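Local coordinates for SRPBCC family protein (Bacillus thuringiensis serovar konkukian, PDB 3F08) that is of unknown function but, as a member of the polyketide cyclase and lipid-transport (SRPBCC) family, probably binds a hydrophobic ligand in an internal pocket, at residues Met8-Ser13 and Lys130-Ala135; Tyr33-Lys38 and Ala49-Glu54; Ile56-Glu61 and Tyr72-Ala77; Tyr84-Gln89 and Val101-Thr106. The protein carries 5 engineered substitutions. All blocks are in the same frame, centred on the assembly; numbering follows the deposited sequence.

Interaction 1 (Met8-Ser13 and Lys130-Ala135); sequences MEIFGS and KALQHA
Ile10 meets Leu132 at the apolar centre of this contact, their side chains crossing at about a right angle. The nearest approach is from Ile10 CG1 to Leu132 CD2, 3.7 Å, and the branch methyl of Ile10, CG2, comes within 4.1 Å of Leu132 CG. With Leu132 CG swung opposite its own backbone N, the leucine reaches from the helix towards the strand. The end of the Ile10 side chain also reaches the helix backbone, its CD1 lying 4.0 Å from Gln133 N.

Gln133 has the most surface buried here. Its chain bends at chi2 (74°), which carries the carboxamide over one face of the Phe11 ring, the two planes 47° apart. The same group lies against the backbone of Glu9 to Phe11, just where the strand ends and the chain makes an inverse gamma turn centred on Phe11. At the other end, the selenium of Met8, a selenomethionine, approaches Lys130 N to 4.5 Å.

Further out, Val17 of helix 14-21 touches both Ile10 and Leu132, and Val101 of the adjacent strand does the same, so a second helix and the sheet also pack against the pair. Ser13, at the N-cap of helix 14-21, accepts from Gln16 N. The strand and helix segments run nearly parallel, 17° between directions at 8.8 Å axis separation. This is the long C-terminal helix packed on the edge strand of the sheet, as in the helix-grip fold of Bet v 1-like proteins.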
# COMPACT_ATOMS: atom_id res chain seq x y z
N MSE B 8 -16.31 -9.04 -13.79
CA MSE B 8 -17.72 -8.70 -13.71
C MSE B 8 -17.92 -7.21 -13.85
O MSE B 8 -17.11 -6.41 -13.40
CB MSE B 8 -18.32 -9.19 -12.38
CG MSE B 8 -19.82 -8.94 -12.24
SE MSE B 8 -20.72 -9.99 -10.86
CE MSE B 8 -21.27 -11.50 -11.94
N GLU B 9 -19.01 -6.84 -14.52
CA GLU B 9 -19.34 -5.44 -14.68
C GLU B 9 -20.07 -5.04 -13.42
O GLU B 9 -21.19 -5.49 -13.18
CB GLU B 9 -20.25 -5.23 -15.89
CG GLU B 9 -19.53 -5.10 -17.23
CD GLU B 9 -18.73 -3.81 -17.35
OE1 GLU B 9 -19.29 -2.73 -17.07
OE2 GLU B 9 -17.55 -3.88 -17.74
N ILE B 10 -19.44 -4.21 -12.61
CA ILE B 10 -20.05 -3.75 -11.38
C ILE B 10 -20.77 -2.45 -11.67
O ILE B 10 -20.23 -1.58 -12.36
CB ILE B 10 -18.99 -3.54 -10.30
CG1 ILE B 10 -18.30 -4.87 -10.01
CG2 ILE B 10 -19.62 -2.96 -9.02
CD1 ILE B 10 -19.24 -5.95 -9.52
N PHE B 11 -21.99 -2.31 -11.15
CA PHE B 11 -22.78 -1.10 -11.39
C PHE B 11 -22.41 0.06 -10.51
O PHE B 11 -23.20 0.48 -9.66
CB PHE B 11 -24.28 -1.39 -11.23
CG PHE B 11 -24.78 -2.49 -12.09
CD1 PHE B 11 -24.00 -3.00 -13.13
CD2 PHE B 11 -26.05 -3.04 -11.88
CE1 PHE B 11 -24.47 -4.02 -13.95
CE2 PHE B 11 -26.53 -4.07 -12.68
CZ PHE B 11 -25.74 -4.56 -13.73
N GLY B 12 -21.21 0.58 -10.72
CA GLY B 12 -20.73 1.72 -9.96
C GLY B 12 -19.60 2.32 -10.77
O GLY B 12 -18.91 1.58 -11.47
N SER B 13 -19.41 3.64 -10.73
CA SER B 13 -18.32 4.25 -11.50
C SER B 13 -16.99 3.71 -11.00
O SER B 13 -16.91 3.15 -9.91
CB SER B 13 -18.34 5.77 -11.34
OG SER B 13 -18.02 6.14 -10.02
N LYS B 130 -19.78 -10.99 -6.58
CA LYS B 130 -21.23 -10.97 -6.48
C LYS B 130 -21.57 -10.14 -5.24
O LYS B 130 -22.56 -9.39 -5.23
CB LYS B 130 -21.79 -12.39 -6.33
CG LYS B 130 -21.72 -13.22 -7.61
CD LYS B 130 -22.28 -14.62 -7.40
CE LYS B 130 -22.20 -15.45 -8.68
NZ LYS B 130 -22.60 -16.87 -8.44
N ALA B 131 -20.74 -10.26 -4.21
CA ALA B 131 -20.93 -9.51 -2.98
C ALA B 131 -20.71 -8.03 -3.27
O ALA B 131 -21.42 -7.17 -2.75
CB ALA B 131 -19.95 -9.99 -1.90
N LEU B 132 -19.74 -7.73 -4.13
CA LEU B 132 -19.47 -6.34 -4.49
C LEU B 132 -20.66 -5.75 -5.26
O LEU B 132 -21.02 -4.59 -5.08
CB LEU B 132 -18.20 -6.26 -5.36
CG LEU B 132 -17.79 -4.87 -5.88
CD1 LEU B 132 -17.56 -3.93 -4.71
CD2 LEU B 132 -16.52 -4.99 -6.73
N GLN B 133 -21.26 -6.57 -6.13
CA GLN B 133 -22.41 -6.13 -6.91
C GLN B 133 -23.55 -5.83 -5.96
O GLN B 133 -24.25 -4.82 -6.10
CB GLN B 133 -22.85 -7.21 -7.91
CG GLN B 133 -23.96 -6.76 -8.88
CD GLN B 133 -23.46 -5.81 -9.98
OE1 GLN B 133 -23.38 -6.19 -11.15
NE2 GLN B 133 -23.13 -4.59 -9.60
N HIS B 134 -23.73 -6.70 -4.97
CA HIS B 134 -24.79 -6.53 -3.99
C HIS B 134 -24.60 -5.23 -3.22
O HIS B 134 -25.57 -4.52 -2.95
CB HIS B 134 -24.81 -7.72 -3.04
CG HIS B 134 -25.78 -7.56 -1.90
ND1 HIS B 134 -25.39 -7.12 -0.65
CD2 HIS B 134 -27.11 -7.76 -1.83
CE1 HIS B 134 -26.45 -7.06 0.14
NE2 HIS B 134 -27.51 -7.45 -0.55
N ALA B 135 -23.35 -4.92 -2.88
CA ALA B 135 -23.04 -3.70 -2.14
C ALA B 135 -23.46 -2.47 -2.94
O ALA B 135 -23.92 -1.48 -2.37
CB ALA B 135 -21.54 -3.65 -1.85

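Interaction 2 (Tyr33-Lys38 and Ala49-Glu54); sequences YIPSSK and ANPDGE. Engineered in segment 49-54: Glu54 (natural residue Asp).
Ala49, the residue with the most buried surface here, meets the facing segment through its backbone on two sides. Its N donates to Ser36 O at 3.1 Å in an almost straight bond (176° at the hydrogen), with the donor tilted 21° from the carbonyl plane. Its O points at the ring of Pro35, with 3.0 Å from Ala49 O to Pro35 CD, a close carbonyl-to-methylene contact. Pro51 has a similar contact in the reverse direction, since its CD lies 3.1 Å from Tyr33 O. Each proline thus sets its CD against a carbonyl of the other segment.

Strands 36-40 and 45-49 form an antiparallel hairpin at one margin of the sheet, and these residues lie at its open end, where the two segments leave the pairing.

Beyond that point the two prolines themselves touch. Their rings cross at about a right angle, with Pro35 CD 3.9 Å from Pro51 CD and Pro35 CG 4.0 Å from Pro51 CG. The 49-54 side is shaped by a beta turn over Asn50 to Gly53, in which Gly53 N bonds to Asn50 O at 2.9 Å. Asn50 N in turn donates to the backbone O of Glu54, an engineered residue, leading the chain into strand 55-64.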
# COMPACT_ATOMS: atom_id res chain seq x y z
N TYR B 33 -18.89 -11.97 4.70
CA TYR B 33 -18.32 -13.07 5.45
C TYR B 33 -16.97 -12.77 6.10
O TYR B 33 -16.35 -13.65 6.69
CB TYR B 33 -18.21 -14.30 4.55
CG TYR B 33 -17.94 -13.96 3.10
CD1 TYR B 33 -16.63 -13.87 2.62
CD2 TYR B 33 -18.98 -13.74 2.21
CE1 TYR B 33 -16.38 -13.57 1.28
CE2 TYR B 33 -18.74 -13.44 0.87
CZ TYR B 33 -17.44 -13.36 0.41
OH TYR B 33 -17.20 -13.11 -0.92
N ILE B 34 -16.53 -11.52 5.99
CA ILE B 34 -15.29 -11.07 6.61
C ILE B 34 -15.71 -9.95 7.57
O ILE B 34 -15.55 -8.77 7.26
CB ILE B 34 -14.31 -10.47 5.60
CG1 ILE B 34 -14.06 -11.46 4.45
CG2 ILE B 34 -13.00 -10.13 6.30
CD1 ILE B 34 -13.40 -12.74 4.89
N PRO B 35 -16.23 -10.31 8.75
CA PRO B 35 -16.68 -9.32 9.74
C PRO B 35 -15.65 -8.25 10.11
O PRO B 35 -15.98 -7.07 10.21
CB PRO B 35 -17.05 -10.18 10.96
CG PRO B 35 -17.31 -11.54 10.38
CD PRO B 35 -16.26 -11.67 9.32
N SER B 36 -14.41 -8.65 10.33
CA SER B 36 -13.40 -7.68 10.73
C SER B 36 -12.04 -7.86 10.07
O SER B 36 -11.67 -8.96 9.66
CB SER B 36 -13.26 -7.71 12.26
OG SER B 36 -12.33 -6.75 12.71
N SER B 37 -11.31 -6.76 9.98
CA SER B 37 -9.98 -6.74 9.39
C SER B 37 -9.13 -5.67 10.07
O SER B 37 -9.59 -4.56 10.29
CB SER B 37 -10.06 -6.46 7.89
OG SER B 37 -8.76 -6.28 7.34
N LYS B 38 -7.88 -6.02 10.39
CA LYS B 38 -6.95 -5.11 11.04
C LYS B 38 -5.61 -5.14 10.29
O LYS B 38 -5.25 -6.15 9.69
CB LYS B 38 -6.70 -5.51 12.50
CG LYS B 38 -7.90 -5.38 13.41
CD LYS B 38 -8.37 -3.94 13.54
CE LYS B 38 -9.58 -3.86 14.46
NZ LYS B 38 -10.11 -2.46 14.57
N ALA B 49 -10.61 -11.82 9.75
CA ALA B 49 -11.28 -12.80 10.60
C ALA B 49 -12.60 -13.21 9.96
O ALA B 49 -13.36 -12.36 9.52
CB ALA B 49 -11.52 -12.21 11.98
N ASN B 50 -12.86 -14.51 9.90
CA ASN B 50 -14.12 -14.98 9.35
C ASN B 50 -15.03 -15.16 10.57
O ASN B 50 -14.57 -15.05 11.70
CB ASN B 50 -13.94 -16.30 8.59
CG ASN B 50 -13.43 -17.43 9.48
OD1 ASN B 50 -13.21 -18.55 9.00
ND2 ASN B 50 -13.25 -17.15 10.76
N PRO B 51 -16.33 -15.44 10.36
CA PRO B 51 -17.21 -15.61 11.52
C PRO B 51 -16.69 -16.59 12.58
O PRO B 51 -16.92 -16.37 13.77
CB PRO B 51 -18.51 -16.07 10.88
CG PRO B 51 -18.53 -15.31 9.60
CD PRO B 51 -17.10 -15.49 9.10
N ASP B 52 -15.99 -17.64 12.15
CA ASP B 52 -15.42 -18.65 13.04
C ASP B 52 -14.53 -18.06 14.11
O ASP B 52 -14.47 -18.55 15.24
CB ASP B 52 -14.54 -19.64 12.27
CG ASP B 52 -15.32 -20.74 11.61
OD1 ASP B 52 -16.26 -21.27 12.25
OD2 ASP B 52 -14.98 -21.09 10.46
N GLY B 53 -13.81 -17.01 13.73
CA GLY B 53 -12.86 -16.39 14.63
C GLY B 53 -11.49 -16.74 14.07
O GLY B 53 -10.47 -16.24 14.53
N GLU B 54 -11.48 -17.62 13.07
CA GLU B 54 -10.22 -18.01 12.43
C GLU B 54 -9.74 -16.81 11.63
O GLU B 54 -10.52 -16.15 10.94
CB GLU B 54 -10.43 -19.20 11.51
CG GLU B 54 -9.12 -19.80 11.03
CD GLU B 54 -9.32 -20.99 10.13
OE1 GLU B 54 -10.03 -21.93 10.53
OE2 GLU B 54 -8.76 -20.98 9.01

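Interaction 3 (Ile56-Glu61 and Tyr72-Ala77); sequences IIERLE and YSIMNA
Glu58 and Tyr72 lie side by side and point the same way, carboxylate and ring nearly parallel at 19°. Glu58 OE1 sits over one face of the phenol, 3.7 Å from Tyr72 CE1. Arg46 links the two, as its guanidinium forms a salt bridge with Glu58 and a cation-pi contact with Tyr72, so the carboxylate charge beside the ring is probably offset.

On the other face of the hairpin, Arg59 crosses Met75, a selenomethionine whose CE meets the guanidinium at its edge and lies 3.5 Å from Arg59 CD. The polar end of Arg59 forms a salt bridge with Glu41. Ser73 OG, held between its backbone N and carbonyl carbon (chi1 56°), donates to Glu61 OE2 over 2.7 Å on the lone pair turned away from the other oxygen.

Ile57 runs alongside Asn76, with Ile57 CD1 3.5 Å from Asn76 ND2. Here the register slips: Ile57 O accepts from both Met75 N (2.8 Å) and Asn76 N (3.1 Å), a classic beta bulge where the chain turns a corner.

Strand 45-49 flanks the hairpin beside strand 55-64, and strand 81-92 beside strand 69-74, while Glu61 makes backbone hydrogen bonds to the second subunit.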
# COMPACT_ATOMS: atom_id res chain seq x y z
N ILE B 56 -7.13 -15.04 8.77
CA ILE B 56 -6.29 -15.21 7.60
C ILE B 56 -5.35 -14.00 7.54
O ILE B 56 -5.76 -12.88 7.83
CB ILE B 56 -7.14 -15.25 6.31
CG1 ILE B 56 -7.98 -16.52 6.29
CG2 ILE B 56 -6.25 -15.16 5.09
CD1 ILE B 56 -8.88 -16.62 5.06
N ILE B 57 -4.10 -14.24 7.17
CA ILE B 57 -3.13 -13.16 7.10
C ILE B 57 -2.63 -13.01 5.67
O ILE B 57 -2.15 -13.97 5.06
CB ILE B 57 -1.95 -13.44 8.04
CG1 ILE B 57 -2.47 -13.62 9.47
CG2 ILE B 57 -0.96 -12.29 7.99
CD1 ILE B 57 -1.37 -13.88 10.51
N GLU B 58 -2.77 -11.81 5.12
CA GLU B 58 -2.34 -11.56 3.75
C GLU B 58 -1.38 -10.38 3.69
O GLU B 58 -1.49 -9.43 4.46
CB GLU B 58 -3.56 -11.30 2.87
CG GLU B 58 -4.65 -12.36 3.06
CD GLU B 58 -5.82 -12.20 2.11
OE1 GLU B 58 -6.14 -11.05 1.74
OE2 GLU B 58 -6.43 -13.24 1.76
N ARG B 59 -0.44 -10.46 2.76
CA ARG B 59 0.57 -9.43 2.61
C ARG B 59 0.39 -8.57 1.37
O ARG B 59 0.14 -9.09 0.27
CB ARG B 59 1.94 -10.11 2.60
CG ARG B 59 3.06 -9.27 2.08
CD ARG B 59 4.39 -9.67 2.70
NE ARG B 59 4.94 -8.48 3.33
CZ ARG B 59 5.25 -8.37 4.61
NH1 ARG B 59 5.08 -9.39 5.44
NH2 ARG B 59 5.71 -7.21 5.06
N LEU B 60 0.47 -7.25 1.55
CA LEU B 60 0.35 -6.32 0.43
C LEU B 60 1.64 -6.39 -0.39
O LEU B 60 2.73 -6.18 0.15
CB LEU B 60 0.15 -4.88 0.94
CG LEU B 60 0.04 -3.79 -0.14
CD1 LEU B 60 -1.27 -3.98 -0.92
CD2 LEU B 60 0.08 -2.40 0.50
N GLU B 61 1.52 -6.68 -1.69
CA GLU B 61 2.71 -6.78 -2.55
C GLU B 61 2.88 -5.56 -3.44
O GLU B 61 3.99 -5.04 -3.59
CB GLU B 61 2.63 -8.03 -3.42
CG GLU B 61 2.67 -9.36 -2.68
CD GLU B 61 4.01 -9.63 -2.02
OE1 GLU B 61 5.02 -9.00 -2.41
OE2 GLU B 61 4.07 -10.50 -1.12
N TYR B 72 -1.74 -8.96 -3.63
CA TYR B 72 -1.41 -9.49 -2.33
C TYR B 72 -1.04 -10.96 -2.39
O TYR B 72 -1.36 -11.66 -3.36
CB TYR B 72 -2.59 -9.29 -1.38
CG TYR B 72 -3.84 -10.04 -1.78
CD1 TYR B 72 -4.08 -11.33 -1.33
CD2 TYR B 72 -4.80 -9.43 -2.59
CE1 TYR B 72 -5.26 -12.01 -1.67
CE2 TYR B 72 -5.98 -10.09 -2.94
CZ TYR B 72 -6.20 -11.38 -2.47
OH TYR B 72 -7.37 -12.03 -2.82
N SER B 73 -0.35 -11.41 -1.35
CA SER B 73 0.07 -12.79 -1.25
C SER B 73 -0.52 -13.32 0.05
O SER B 73 -1.00 -12.55 0.88
CB SER B 73 1.61 -12.87 -1.22
OG SER B 73 2.16 -12.09 -0.17
N ILE B 74 -0.52 -14.63 0.22
CA ILE B 74 -1.07 -15.20 1.43
C ILE B 74 0.03 -15.66 2.37
O ILE B 74 0.92 -16.42 1.99
CB ILE B 74 -2.04 -16.35 1.12
CG1 ILE B 74 -3.41 -15.77 0.73
CG2 ILE B 74 -2.15 -17.28 2.32
CD1 ILE B 74 -4.46 -16.81 0.43
N MSE B 75 -0.05 -15.20 3.61
CA MSE B 75 0.93 -15.54 4.63
C MSE B 75 0.42 -16.71 5.48
O MSE B 75 1.17 -17.63 5.80
CB MSE B 75 1.19 -14.31 5.50
CG MSE B 75 2.55 -14.27 6.17
SE MSE B 75 3.16 -12.44 6.29
CE MSE B 75 4.40 -12.41 4.80
N ASN B 76 -0.87 -16.66 5.82
CA ASN B 76 -1.50 -17.69 6.64
C ASN B 76 -2.95 -17.93 6.20
O ASN B 76 -3.81 -17.06 6.37
CB ASN B 76 -1.48 -17.28 8.12
CG ASN B 76 -0.09 -17.42 8.73
OD1 ASN B 76 0.34 -18.53 9.07
ND2 ASN B 76 0.61 -16.30 8.87
N ALA B 77 -3.21 -19.11 5.63
CA ALA B 77 -4.56 -19.45 5.17
C ALA B 77 -4.78 -20.95 5.02
O ALA B 77 -3.83 -21.72 4.83
CB ALA B 77 -4.85 -18.75 3.85

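Interaction 4 (Tyr84-Gln89 and Val101-Thr106); sequences YLSTIQ and VEWSGT
The antiparallel hairpin of strands 81-92 and 99-109 lies between strands 3-10 and 69-74 in the sheet, and this contact is its central portion. Leu85 with Thr106, Thr87 with Ser104 and Gln89 with Glu102 are hydrogen-bonded pairs, each joined by two backbone bonds; Thr87 N to Ser104 O is 2.8 Å and Ser104 N to Thr87 O 2.9 Å. The strand directions are 168° apart, close to exactly antiparallel.

On the face with Ser86, Ile88 and Trp103, the indole carries the packing. Ile88 CD1 stands over its six-membered ring, 4.2 Å from the centroid and 16° off the normal, a CH-pi contact. At the ring's edge, in plane, Trp103 NE1 makes a weak bond of 3.0 Å to Ser86 OG, bent to 131° at the hydrogen. Ser86 OG is also hydrogen-bonded to Tyr125 OH of helix 114-137, and the Tyr125 ring stacks on Trp103, so the helix holds both partners. Gly105 lies opposite Ser86, their CA atoms 4.2 Å apart.

The other face is mostly polar, Leu85 excepted. A water bonds to Gln89 OE1 (2.8 Å) and to Glu102 OE1 (2.6 Å); Glu102 also pairs with Lys91, and Gln89 NE2 with the carbonyl of Glu67. A largely apolar face, with the Ser86 hydroxyl on it, turned towards the long C-terminal helix is consistent with the helix-grip fold of the Bet v 1-like superfamily.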
# COMPACT_ATOMS: atom_id res chain seq x y z
N TYR B 84 1.06 -18.27 -3.74
CA TYR B 84 -0.14 -17.53 -4.09
C TYR B 84 0.03 -16.02 -4.24
O TYR B 84 0.55 -15.35 -3.34
CB TYR B 84 -1.21 -17.79 -3.03
CG TYR B 84 -2.55 -17.22 -3.38
CD1 TYR B 84 -3.40 -17.89 -4.25
CD2 TYR B 84 -2.99 -16.01 -2.84
CE1 TYR B 84 -4.65 -17.38 -4.57
CE2 TYR B 84 -4.24 -15.48 -3.15
CZ TYR B 84 -5.07 -16.18 -4.02
OH TYR B 84 -6.32 -15.70 -4.33
N LEU B 85 -0.40 -15.50 -5.38
CA LEU B 85 -0.36 -14.07 -5.66
C LEU B 85 -1.71 -13.74 -6.26
O LEU B 85 -2.19 -14.48 -7.12
CB LEU B 85 0.72 -13.70 -6.67
CG LEU B 85 2.10 -13.29 -6.18
CD1 LEU B 85 2.89 -12.75 -7.36
CD2 LEU B 85 2.01 -12.23 -5.08
N SER B 86 -2.32 -12.65 -5.83
CA SER B 86 -3.63 -12.27 -6.35
C SER B 86 -3.71 -10.78 -6.59
O SER B 86 -3.18 -9.98 -5.83
CB SER B 86 -4.73 -12.70 -5.37
OG SER B 86 -6.02 -12.45 -5.91
N THR B 87 -4.39 -10.40 -7.67
CA THR B 87 -4.55 -9.00 -8.00
C THR B 87 -6.01 -8.68 -8.29
O THR B 87 -6.68 -9.42 -9.00
CB THR B 87 -3.72 -8.61 -9.24
OG1 THR B 87 -2.33 -8.81 -8.97
CG2 THR B 87 -3.96 -7.14 -9.61
N ILE B 88 -6.50 -7.61 -7.69
CA ILE B 88 -7.86 -7.19 -7.96
C ILE B 88 -7.71 -5.81 -8.58
O ILE B 88 -6.96 -4.97 -8.08
CB ILE B 88 -8.71 -7.13 -6.67
CG1 ILE B 88 -10.12 -6.64 -6.99
CG2 ILE B 88 -8.04 -6.25 -5.64
CD1 ILE B 88 -11.13 -6.93 -5.86
N GLN B 89 -8.38 -5.58 -9.70
CA GLN B 89 -8.26 -4.31 -10.39
C GLN B 89 -9.60 -3.78 -10.87
O GLN B 89 -10.47 -4.54 -11.28
CB GLN B 89 -7.31 -4.43 -11.58
CG GLN B 89 -7.15 -3.14 -12.37
CD GLN B 89 -6.04 -3.24 -13.41
OE1 GLN B 89 -5.87 -4.27 -14.07
NE2 GLN B 89 -5.29 -2.15 -13.57
N VAL B 101 -14.54 -4.97 -12.98
CA VAL B 101 -13.66 -5.39 -11.92
C VAL B 101 -13.12 -6.78 -12.24
O VAL B 101 -13.87 -7.72 -12.48
CB VAL B 101 -14.39 -5.41 -10.58
CG1 VAL B 101 -13.43 -5.83 -9.48
CG2 VAL B 101 -14.97 -4.01 -10.30
N GLU B 102 -11.80 -6.88 -12.25
CA GLU B 102 -11.12 -8.13 -12.58
C GLU B 102 -10.32 -8.62 -11.37
O GLU B 102 -9.56 -7.87 -10.76
CB GLU B 102 -10.19 -7.87 -13.77
CG GLU B 102 -9.65 -9.10 -14.45
CD GLU B 102 -8.96 -8.73 -15.76
OE1 GLU B 102 -7.86 -8.14 -15.73
OE2 GLU B 102 -9.53 -9.03 -16.83
N TRP B 103 -10.53 -9.89 -11.02
CA TRP B 103 -9.84 -10.50 -9.90
C TRP B 103 -9.10 -11.71 -10.47
O TRP B 103 -9.71 -12.59 -11.06
CB TRP B 103 -10.85 -10.97 -8.84
CG TRP B 103 -10.28 -11.09 -7.46
CD1 TRP B 103 -8.98 -11.29 -7.12
CD2 TRP B 103 -11.02 -11.02 -6.23
NE1 TRP B 103 -8.85 -11.36 -5.75
CE2 TRP B 103 -10.09 -11.20 -5.18
CE3 TRP B 103 -12.37 -10.84 -5.91
CZ2 TRP B 103 -10.47 -11.19 -3.84
CZ3 TRP B 103 -12.75 -10.84 -4.57
CH2 TRP B 103 -11.80 -11.01 -3.55
N SER B 104 -7.78 -11.74 -10.30
CA SER B 104 -7.01 -12.85 -10.84
C SER B 104 -5.94 -13.36 -9.87
O SER B 104 -5.52 -12.65 -8.96
CB SER B 104 -6.34 -12.43 -12.15
OG SER B 104 -5.38 -11.42 -11.90
N GLY B 105 -5.50 -14.60 -10.09
CA GLY B 105 -4.49 -15.16 -9.23
C GLY B 105 -3.63 -16.23 -9.87
O GLY B 105 -4.04 -16.90 -10.83
N THR B 106 -2.42 -16.37 -9.34
CA THR B 106 -1.46 -17.36 -9.79
C THR B 106 -1.04 -18.11 -8.53
O THR B 106 -0.87 -17.51 -7.47
CB THR B 106 -0.24 -16.71 -10.45
OG1 THR B 106 0.39 -15.81 -9.53
CG2 THR B 106 -0.66 -15.93 -11.68
O HOH W 1 -6.62 -8.65 -12.02
O HOH W 2 -6.39 -7.01 -13.91

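In the fold
From the N terminus, strand 3-10 opens interaction 1, whose loop closes only at helix 114-137 and therefore encloses the other three contacts. Within it, interactions 2, 3 and 4 follow in series without crossing: with 10 or 11 residues between its segments, each joins parts of the chain that follow one another around the sheet. Interactions 2 and 3 adjoin in sequence, their centres about 14 Å apart. Strands 69-74 and 81-92 then pair through Tyr72 N and Ser86 O, coupling interactions 3 and 4. Met8 O and Val101 N join interaction 4 to interaction 1. The sheet is thus linked from strand 55-64 to strand 3-10, and its edge is tied to the C-terminal helix.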